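Local atomic coordinates of N-acetylcysteine deacetylase (Bacillus subtilis, PDB entry 1YSJ), a protein that probably catalyses the deacetylation of N-acetylcysteine to acetate and cysteine, using two divalent metal ions per subunit, in the breakdown of S-(2-succino)cysteine. Residues A29-T32 with R33-M37. The protein carries 1 engineered substitution. Sequence-based numbering, arbitrary orientation.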
ATOM      1  N   ALA A  29      50.054  16.769  22.680  1.00 52.74           N
ATOM      2  CA  ALA A  29      50.489  15.607  21.907  1.00 50.82           C
ATOM      3  C   ALA A  29      49.470  14.468  21.965  1.00 49.33           C
ATOM      4  O   ALA A  29      49.198  13.823  20.950  1.00 48.79           O
ATOM      5  CB  ALA A  29      51.854  15.129  22.380  1.00 50.63           C
ATOM      6  N   PHE A  30      48.911  14.233  23.152  1.00 48.04           N
ATOM      7  CA  PHE A  30      47.894  13.201  23.346  1.00 47.00           C
ATOM      8  C   PHE A  30      46.569  13.579  22.689  1.00 46.59           C
ATOM      9  O   PHE A  30      45.894  12.718  22.131  1.00 45.40           O
ATOM     10  CB  PHE A  30      47.684  12.892  24.832  1.00 46.73           C
ATOM     11  CG  PHE A  30      46.684  11.795  25.092  1.00 46.88           C
ATOM     12  CD1 PHE A  30      47.010  10.465  24.845  1.00 49.55           C
ATOM     13  CD2 PHE A  30      45.413  12.093  25.583  1.00 50.01           C
ATOM     14  CE1 PHE A  30      46.085   9.442  25.082  1.00 50.69           C
ATOM     15  CE2 PHE A  30      44.478  11.076  25.822  1.00 50.51           C
ATOM     16  CZ  PHE A  30      44.815   9.749  25.570  1.00 48.00           C
ATOM     17  N   HIS A  31      46.210  14.861  22.753  1.00 46.70           N
ATOM     18  CA  HIS A  31      44.967  15.346  22.150  1.00 48.01           C
ATOM     19  C   HIS A  31      44.988  15.242  20.622  1.00 47.47           C
ATOM     20  O   HIS A  31      44.044  14.722  20.025  1.00 45.81           O
ATOM     21  CB  HIS A  31      44.645  16.775  22.610  1.00 48.31           C
ATOM     22  CG  HIS A  31      43.323  17.289  22.120  1.00 53.04           C
ATOM     23  ND1 HIS A  31      42.200  16.492  22.025  1.00 59.06           N
ATOM     24  CD2 HIS A  31      42.942  18.525  21.717  1.00 54.99           C
ATOM     25  CE1 HIS A  31      41.188  17.212  21.572  1.00 57.58           C
ATOM     26  NE2 HIS A  31      41.612  18.449  21.377  1.00 58.11           N
ATOM     27  N   THR A  32      46.070  15.726  20.007  1.00 47.70           N
ATOM     28  CA  THR A  32      46.297  15.603  18.559  1.00 47.98           C
ATOM     29  C   THR A  32      46.240  14.139  18.105  1.00 48.53           C
ATOM     30  O   THR A  32      45.722  13.831  17.029  1.00 49.56           O
ATOM     31  CB  THR A  32      47.652  16.237  18.153  1.00 47.65           C
ATOM     32  OG1 THR A  32      47.635  17.634  18.468  1.00 48.67           O
ATOM     33  CG2 THR A  32      47.926  16.069  16.660  1.00 45.59           C
ATOM     34  N   ARG A  33      46.762  13.248  18.945  1.00 48.54           N
ATOM     35  CA  ARG A  33      46.719  11.810  18.700  1.00 48.90           C
ATOM     36  C   ARG A  33      45.281  11.280  18.698  1.00 47.42           C
ATOM     37  O   ARG A  33      44.958  10.358  17.946  1.00 47.52           O
ATOM     38  CB  ARG A  33      47.561  11.082  19.751  1.00 50.20           C
ATOM     39  CG  ARG A  33      47.733   9.594  19.514  1.00 53.59           C
ATOM     40  CD  ARG A  33      48.543   8.957  20.626  1.00 56.08           C
ATOM     41  NE  ARG A  33      48.850   7.564  20.320  1.00 58.67           N
ATOM     42  CZ  ARG A  33      49.647   6.790  21.048  1.00 59.07           C
ATOM     43  NH1 ARG A  33      50.234   7.264  22.139  1.00 59.96           N
ATOM     44  NH2 ARG A  33      49.861   5.536  20.675  1.00 60.67           N
ATOM     45  N   LEU A  34      44.428  11.866  19.536  1.00 45.92           N
ATOM     46  CA  LEU A  34      43.004  11.521  19.569  1.00 45.98           C
ATOM     47  C   LEU A  34      42.269  12.074  18.349  1.00 45.96           C
ATOM     48  O   LEU A  34      41.443  11.387  17.751  1.00 45.94           O
ATOM     49  CB  LEU A  34      42.344  12.050  20.846  1.00 46.20           C
ATOM     50  CG  LEU A  34      42.751  11.474  22.206  1.00 47.90           C
ATOM     51  CD1 LEU A  34      41.990  12.185  23.311  1.00 44.48           C
ATOM     52  CD2 LEU A  34      42.482   9.981  22.259  1.00 49.25           C
ATOM     53  N   ILE A  35      42.576  13.323  18.000  1.00 46.00           N
ATOM     54  CA  ILE A  35      42.000  13.986  16.834  1.00 46.40           C
ATOM     55  C   ILE A  35      42.345  13.219  15.552  1.00 47.33           C
ATOM     56  O   ILE A  35      41.460  12.928  14.741  1.00 48.00           O
ATOM     57  CB  ILE A  35      42.443  15.479  16.757  1.00 45.68           C
ATOM     58  CG1 ILE A  35      41.664  16.314  17.781  1.00 42.80           C
ATOM     59  CG2 ILE A  35      42.242  16.051  15.356  1.00 46.87           C
ATOM     60  CD1 ILE A  35      42.300  17.654  18.115  1.00 43.03           C
ATOM     61  N   ASN A  36      43.620  12.868  15.393  1.00 46.26           N
ATOM     62  CA  ASN A  36      44.070  12.131  14.215  1.00 46.41           C
ATOM     63  C   ASN A  36      43.423  10.760  14.039  1.00 45.57           C
ATOM     64  O   ASN A  36      43.165  10.344  12.912  1.00 46.44           O
ATOM     65  CB  ASN A  36      45.600  12.038  14.175  1.00 46.35           C
ATOM     66  CG  ASN A  36      46.249  13.325  13.681  1.00 48.87           C
ATOM     67  OD1 ASN A  36      47.445  13.546  13.878  1.00 53.10           O
ATOM     68  ND2 ASN A  36      45.458  14.182  13.035  1.00 44.60           N
HETATM   69  N   MSE A  37      43.158  10.069  15.145  1.00 45.41           N
HETATM   70  CA  MSE A  37      42.444   8.790  15.098  1.00 47.70           C
HETATM   71  C   MSE A  37      40.981   8.981  14.708  1.00 45.04           C
HETATM   72  O   MSE A  37      40.462   8.249  13.867  1.00 44.03           O
HETATM   73  CB  MSE A  37      42.553   8.044  16.428  1.00 47.01           C
HETATM   74  CG  MSE A  37      43.928   7.429  16.673  1.00 50.98           C
HETATM   75 SE   MSE A  37      43.985   6.312  18.272  1.00 56.74          SE
HETATM   76  CE  MSE A  37      43.695   7.678  19.628  1.00 55.48           C
TER
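One face of the His31 imidazole carries the CD1 methyl of Ile35, one helical turn on: this CH-pi contact puts CD1 3.6 Å from the ring centroid, shifted toward the NE2 side, where CD1 and NE2 are 3.4 Å apart. Leu34 lies against one face of the Phe30 ring, its CG offset over the rim, in a looser apolar contact with CD1 3.7 Å from CE2 of Phe30. Both rings reach their partners because CG stands anti to the backbone N (chi1 -178° in Phe30, -175° in His31), which swings each one beside its own carbonyl carbon and forward along the helix. Were His31 an alanine, the Ile35 methyl would probably lose the flat surface it rests on, and the contact with Leu385 and Thr386 of helix 384-402 would thin. Beneath the side chains, Ile35 N gives a fairly straight bond to His31 O (2.9 Å), and Asn36 N another to Thr32 O (2.8 Å). Thr32 turns OG1 back to the carbonyl of Lys28, while the extended Arg33 reaches Glu65 in a salt bridge. Phe30 packs on Met136 and Leu137 of helix 124-139. The i to i+4 pairs are those of an alpha-helix, and this one, helix 28-43, is amphipathic: Leu34 and Met37 are buried, Thr32 and Asn36 exposed, where it lies over two helices of the metal-binding domain of an M20 peptidase, away from the nickel site.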